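N-acetyltransferase (Staphylococcus aureus subsp. aureus, PDB 4M85) probably transfers an acetyl group from acetyl-CoA to an amine, as a GNAT-fold N-acetyltransferase. Local coordinates at residues Q58-Y63 and A70-S75; I74-E79 and Y115-A120. All coordinates share one frame; numbering follows the deposited sequence.

Contact 1: Q58-Y63 and A70-S75; sequences QHILVY and AGCIIS
Ile60 and Ile74 lie side by side on one face of an antiparallel strand pair and form a close apolar patch. Their CG1 atoms meet at 3.8 Å. Because the strands are antiparallel, the like torsions (chi1 -57° for Ile60, -50° for Ile74) swing the two CG1 atoms toward each other. Ile60 CG2 turns the other way along the strand and touches Cys72 CB at 3.8 Å. Val62 CG1 reaches the same CB more loosely. All four residues are buried. Helix 13-26 covers this face: Ile16 meets Ile60 and Val62, and Val20 meets Ile74.

The opposite face is more open, with Leu61 and Tyr63 partly exposed. Leu61 touches Ile73 through one close pair, Leu61 CB to Ile73 CG2 at 3.7 Å. The Tyr63 ring leads away from the partner strand and rests on Ile130 and Lys133 of helix 130-140. A water donates to His59 O and Ile73 O and also hydrogen-bonds to Ser75 OG, 2.7 Å away. His59 O is therefore gripped twice, since Ser75 N also donates to it at 3.0 Å. The imidazole leads out past the strand end, where its ND1 is hydrogen-bonded to Arg54 O.

Leu61 and Ile73 are joined by a pair of backbone bonds, with Ile73 N to Leu61 O at 2.9 Å. Beyond them Tyr63 N donates to Gly71 O, while Ala70 N donates to Tyr63 O at 2.8 Å. Ala70 and Gly71 both face Tyr63. This is a classic beta bulge, set in the beta hairpin of strands 60-65 and 68-77 within the mixed GNAT sheet.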
loop_
_atom_site.group_PDB
_atom_site.type_symbol
_atom_site.label_atom_id
_atom_site.label_comp_id
_atom_site.label_asym_id
_atom_site.label_seq_id
_atom_site.Cartn_x
_atom_site.Cartn_y
_atom_site.Cartn_z
ATOM N N GLN A 58 0.643 -11.465 -2.070
ATOM C CA GLN A 58 -0.134 -11.747 -3.263
ATOM C C GLN A 58 -0.824 -10.493 -3.781
ATOM O O GLN A 58 -1.410 -10.544 -4.832
ATOM C CB GLN A 58 -1.234 -12.785 -2.987
ATOM C CG GLN A 58 -0.720 -14.164 -2.654
ATOM C CD GLN A 58 -1.848 -15.180 -2.557
ATOM O OE1 GLN A 58 -2.875 -14.930 -1.921
ATOM N NE2 GLN A 58 -1.652 -16.343 -3.176
ATOM N N HIS A 59 -0.795 -9.390 -3.031
ATOM C CA HIS A 59 -1.405 -8.160 -3.482
ATOM C C HIS A 59 -0.344 -7.176 -3.952
ATOM O O HIS A 59 -0.672 -6.023 -4.220
ATOM C CB HIS A 59 -2.206 -7.485 -2.354
ATOM C CG HIS A 59 -3.345 -8.305 -1.844
ATOM N ND1 HIS A 59 -3.966 -8.047 -0.643
ATOM C CD2 HIS A 59 -3.944 -9.406 -2.356
ATOM C CE1 HIS A 59 -4.935 -8.923 -0.464
ATOM N NE2 HIS A 59 -4.927 -9.771 -1.474
ATOM N N ILE A 60 0.920 -7.615 -4.025
ATOM C CA ILE A 60 2.037 -6.688 -4.175
ATOM C C ILE A 60 2.905 -7.024 -5.381
ATOM O O ILE A 60 3.283 -8.184 -5.576
ATOM C CB ILE A 60 2.898 -6.645 -2.892
ATOM C CG1 ILE A 60 2.018 -6.244 -1.684
ATOM C CG2 ILE A 60 4.096 -5.692 -3.083
ATOM C CD1 ILE A 60 2.725 -6.176 -0.340
ATOM N N LEU A 61 3.201 -5.986 -6.186
ATOM C CA LEU A 61 4.293 -6.016 -7.164
ATOM C C LEU A 61 5.464 -5.189 -6.635
ATOM O O LEU A 61 5.274 -4.122 -6.055
ATOM C CB LEU A 61 3.889 -5.467 -8.543
ATOM C CG LEU A 61 2.674 -6.068 -9.235
ATOM C CD1 LEU A 61 2.486 -5.322 -10.533
ATOM C CD2 LEU A 61 2.849 -7.556 -9.518
ATOM N N VAL A 62 6.677 -5.690 -6.834
ATOM C CA VAL A 62 7.865 -4.989 -6.397
ATOM C C VAL A 62 8.698 -4.625 -7.611
ATOM O O VAL A 62 8.646 -5.325 -8.645
ATOM C CB VAL A 62 8.722 -5.802 -5.390
ATOM C CG1 VAL A 62 7.891 -6.168 -4.163
ATOM C CG2 VAL A 62 9.266 -7.079 -6.008
ATOM N N TYR A 63 9.439 -3.525 -7.458
ATOM C CA TYR A 63 10.522 -3.145 -8.369
ATOM C C TYR A 63 11.861 -3.529 -7.724
ATOM O O TYR A 63 12.291 -2.936 -6.738
ATOM C CB TYR A 63 10.482 -1.653 -8.686
ATOM C CG TYR A 63 11.246 -1.272 -9.942
ATOM C CD1 TYR A 63 12.642 -1.231 -9.946
ATOM C CD2 TYR A 63 10.576 -0.931 -11.127
ATOM C CE1 TYR A 63 13.356 -0.872 -11.098
ATOM C CE2 TYR A 63 11.279 -0.591 -12.283
ATOM C CZ TYR A 63 12.679 -0.561 -12.258
ATOM O OH TYR A 63 13.405 -0.198 -13.384
ATOM N N ALA A 70 13.340 -2.000 -4.357
ATOM C CA ALA A 70 13.459 -0.531 -4.447
ATOM C C ALA A 70 12.141 0.155 -4.125
ATOM O O ALA A 70 12.097 1.293 -3.655
ATOM C CB ALA A 70 13.885 -0.146 -5.860
ATOM N N GLY A 71 11.056 -0.538 -4.422
ATOM C CA GLY A 71 9.727 0.017 -4.250
ATOM C C GLY A 71 8.670 -1.044 -4.408
ATOM O O GLY A 71 8.959 -2.154 -4.852
ATOM N N CYS A 72 7.433 -0.677 -4.096
ATOM C CA CYS A 72 6.312 -1.600 -4.254
ATOM C C CYS A 72 4.995 -0.907 -4.452
ATOM O O CYS A 72 4.858 0.278 -4.153
ATOM C CB CYS A 72 6.193 -2.557 -3.086
ATOM S SG CYS A 72 5.568 -1.804 -1.585
ATOM N N ILE A 73 4.045 -1.668 -5.008
ATOM C CA ILE A 73 2.689 -1.209 -5.231
ATOM C C ILE A 73 1.700 -2.263 -4.704
ATOM O O ILE A 73 1.875 -3.437 -4.960
ATOM C CB ILE A 73 2.416 -0.865 -6.716
ATOM C CG1 ILE A 73 1.037 -0.242 -6.853
ATOM C CG2 ILE A 73 2.549 -2.089 -7.630
ATOM C CD1 ILE A 73 0.855 0.619 -8.085
ATOM N N ILE A 74 0.683 -1.824 -3.951
ATOM C CA ILE A 74 -0.199 -2.758 -3.194
ATOM C C ILE A 74 -1.630 -2.485 -3.625
ATOM O O ILE A 74 -2.080 -1.368 -3.537
ATOM C CB ILE A 74 -0.103 -2.538 -1.658
ATOM C CG1 ILE A 74 1.358 -2.519 -1.222
ATOM C CG2 ILE A 74 -0.887 -3.607 -0.885
ATOM C CD1 ILE A 74 1.599 -2.312 0.266
ATOM N N SER A 75 -2.315 -3.528 -4.104
ATOM C CA SER A 75 -3.662 -3.411 -4.635
ATOM C C SER A 75 -4.457 -4.707 -4.445
ATOM O O SER A 75 -3.879 -5.770 -4.393
ATOM C CB SER A 75 -3.612 -3.068 -6.105
ATOM O OG SER A 75 -3.063 -4.128 -6.869
HETATM O O HOH W 1 -0.367 -4.601 -6.714
#

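Contact 2: I74-E79 and Y115-A120; sequences ISYSGE and YIETIA
The strands of 74-79 and 115-120 run antiparallel at 159°, and their register slips by one residue where Ile74 O takes Glu117 N at 2.8 Å.

Ile74 and Thr118 point the same way, and Ile74 CD1 packs on Thr118 CB at 3.7 Å. Tyr76 and Tyr115 also lie side by side. Tyr76 CE2 meets Tyr115 CD2 at 4.0 Å, and the Tyr76 hydroxyl sits at the edge of the Tyr115 ring. One face of that ring has Glu117 N above it, offset toward the rim.

The slip is a classic beta bulge: Glu117 and Thr118 both face Ile74, whose O also takes Thr118 N, weakly, at 3.4 Å. A bulge in this strand, 114-121, is a familiar feature of GNAT enzymes. There it accompanies the splaying of the strand from the next one, here 147-152, the usual place of acetyl-CoA. The bulge turns Glu117 toward strand 68-77. With CG anti to the backbone N (chi1 -179°) and the chain extended beyond, Glu117 reaches the Tyr76 hydroxyl. Tyr76 OH donates to Glu117 OE1 at a very short 2.5 Å. OE1 lies in the plane of the ring at its edge, and the carboxylate is turned 67° from the ring. Arg54 NH1 is also hydrogen-bonded to Tyr76 OH, which gives that oxygen a second polar partner. The Tyr115 hydroxyl is held separately, by Glu108 and Asn150.

On the other face Ser75 CB lies 4.1 Å from Ile116 CG1. Leu138 of helix 130-140 and Trp147 of strand 147-152 touch both residues.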
loop_
_atom_site.group_PDB
_atom_site.type_symbol
_atom_site.label_atom_id
_atom_site.label_comp_id
_atom_site.label_asym_id
_atom_site.label_seq_id
_atom_site.Cartn_x
_atom_site.Cartn_y
_atom_site.Cartn_z
ATOM N N ILE A 74 0.683 -1.824 -3.951
ATOM C CA ILE A 74 -0.199 -2.758 -3.194
ATOM C C ILE A 74 -1.630 -2.485 -3.625
ATOM O O ILE A 74 -2.080 -1.368 -3.537
ATOM C CB ILE A 74 -0.103 -2.538 -1.658
ATOM C CG1 ILE A 74 1.358 -2.519 -1.222
ATOM C CG2 ILE A 74 -0.887 -3.607 -0.885
ATOM C CD1 ILE A 74 1.599 -2.312 0.266
ATOM N N SER A 75 -2.315 -3.528 -4.104
ATOM C CA SER A 75 -3.662 -3.411 -4.635
ATOM C C SER A 75 -4.457 -4.707 -4.445
ATOM O O SER A 75 -3.879 -5.770 -4.393
ATOM C CB SER A 75 -3.612 -3.068 -6.105
ATOM O OG SER A 75 -3.063 -4.128 -6.869
ATOM N N TYR A 76 -5.776 -4.576 -4.359
ATOM C CA TYR A 76 -6.707 -5.698 -4.089
ATOM C C TYR A 76 -8.148 -5.207 -4.310
ATOM O O TYR A 76 -8.389 -3.984 -4.366
ATOM C CB TYR A 76 -6.527 -6.211 -2.652
ATOM C CG TYR A 76 -6.401 -5.096 -1.651
ATOM C CD1 TYR A 76 -5.167 -4.718 -1.151
ATOM C CD2 TYR A 76 -7.513 -4.388 -1.229
ATOM C CE1 TYR A 76 -5.037 -3.659 -0.272
ATOM C CE2 TYR A 76 -7.391 -3.340 -0.339
ATOM C CZ TYR A 76 -6.150 -2.973 0.129
ATOM O OH TYR A 76 -6.056 -1.923 1.021
ATOM N N SER A 77 -9.118 -6.126 -4.412
ATOM C CA SER A 77 -10.495 -5.703 -4.706
ATOM C C SER A 77 -11.074 -4.880 -3.592
ATOM O O SER A 77 -10.924 -5.217 -2.414
ATOM C CB SER A 77 -11.441 -6.898 -4.996
ATOM O OG SER A 77 -11.342 -7.855 -3.971
ATOM N N GLY A 78 -11.756 -3.805 -3.963
ATOM C CA GLY A 78 -12.478 -2.990 -2.995
ATOM C C GLY A 78 -13.583 -3.758 -2.273
ATOM O O GLY A 78 -13.878 -3.500 -1.106
ATOM N N GLU A 79 -14.172 -4.745 -2.938
ATOM C CA GLU A 79 -15.280 -5.450 -2.311
ATOM C C GLU A 79 -14.820 -6.331 -1.155
ATOM O O GLU A 79 -15.560 -6.531 -0.217
ATOM C CB GLU A 79 -16.125 -6.212 -3.325
ATOM C CG GLU A 79 -15.500 -7.415 -3.998
ATOM C CD GLU A 79 -16.519 -8.169 -4.838
ATOM O OE1 GLU A 79 -17.734 -7.895 -4.681
ATOM O OE2 GLU A 79 -16.117 -9.023 -5.656
ATOM N N TYR A 115 -8.705 -1.480 -5.835
ATOM C CA TYR A 115 -8.095 -0.378 -5.081
ATOM C C TYR A 115 -6.596 -0.522 -4.974
ATOM O O TYR A 115 -6.084 -1.554 -4.539
ATOM C CB TYR A 115 -8.679 -0.302 -3.651
ATOM C CG TYR A 115 -8.123 0.797 -2.768
ATOM C CD1 TYR A 115 -8.142 2.134 -3.180
ATOM C CD2 TYR A 115 -7.623 0.514 -1.489
ATOM C CE1 TYR A 115 -7.670 3.146 -2.363
ATOM C CE2 TYR A 115 -7.156 1.516 -0.672
ATOM C CZ TYR A 115 -7.172 2.820 -1.126
ATOM O OH TYR A 115 -6.711 3.809 -0.341
ATOM N N ILE A 116 -5.898 0.544 -5.350
ATOM C CA ILE A 116 -4.471 0.631 -5.189
ATOM C C ILE A 116 -4.254 1.426 -3.904
ATOM O O ILE A 116 -4.409 2.639 -3.879
ATOM C CB ILE A 116 -3.824 1.360 -6.372
ATOM C CG1 ILE A 116 -4.137 0.635 -7.689
ATOM C CG2 ILE A 116 -2.324 1.407 -6.175
ATOM C CD1 ILE A 116 -3.824 1.427 -8.930
ATOM N N GLU A 117 -3.876 0.724 -2.850
ATOM C CA GLU A 117 -3.756 1.311 -1.538
ATOM C C GLU A 117 -2.451 2.110 -1.376
ATOM O O GLU A 117 -2.450 3.164 -0.748
ATOM C CB GLU A 117 -3.807 0.195 -0.478
ATOM C CG GLU A 117 -3.721 0.687 0.963
ATOM C CD GLU A 117 -3.308 -0.409 1.954
ATOM O OE1 GLU A 117 -3.757 -1.562 1.839
ATOM O OE2 GLU A 117 -2.529 -0.107 2.869
ATOM N N THR A 118 -1.355 1.579 -1.907
ATOM C CA THR A 118 -0.013 2.059 -1.587
ATOM C C THR A 118 0.904 2.011 -2.820
ATOM O O THR A 118 0.925 1.006 -3.530
ATOM C CB THR A 118 0.654 1.171 -0.485
ATOM O OG1 THR A 118 -0.132 1.167 0.708
ATOM C CG2 THR A 118 2.002 1.686 -0.145
ATOM N N ILE A 119 1.622 3.108 -3.076
ATOM C CA ILE A 119 2.735 3.129 -4.030
ATOM C C ILE A 119 3.896 3.770 -3.325
ATOM O O ILE A 119 3.818 4.944 -3.006
ATOM C CB ILE A 119 2.458 3.966 -5.295
ATOM C CG1 ILE A 119 1.214 3.481 -5.998
ATOM C CG2 ILE A 119 3.651 3.862 -6.228
ATOM C CD1 ILE A 119 0.761 4.366 -7.145
ATOM N N ALA A 120 4.963 3.007 -3.069
ATOM C CA ALA A 120 6.028 3.474 -2.187
ATOM C C ALA A 120 7.413 3.185 -2.753
ATOM O O ALA A 120 7.651 2.135 -3.347
ATOM C CB ALA A 120 5.869 2.859 -0.792
#

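How the contacts relate
Contacts 1 and 2 share Ile74 and Ser75, and their centres are about 10 Å apart. Strand 68-77 joins them, with strand 60-65 along one edge and strand 114-121 along the other. A probable hydrogen bond from Cys72 N to Ala120 O, 2.9 Å, ties the contacts directly. Ile73 CD1 also packs on Ile119 CG1 at 3.6 Å. At the other end, His59 ND1 of contact 1 lies 3.6 Å from Tyr76 CD1 of contact 2. Arg54 serves both contacts, hydrogen-bonding His59 through its carbonyl and Tyr76 through its guanidinium. Contact 2 includes the strand that in GNAT enzymes usually borders the acetyl-CoA cleft, so it is probably the nearer of the two to the cofactor site.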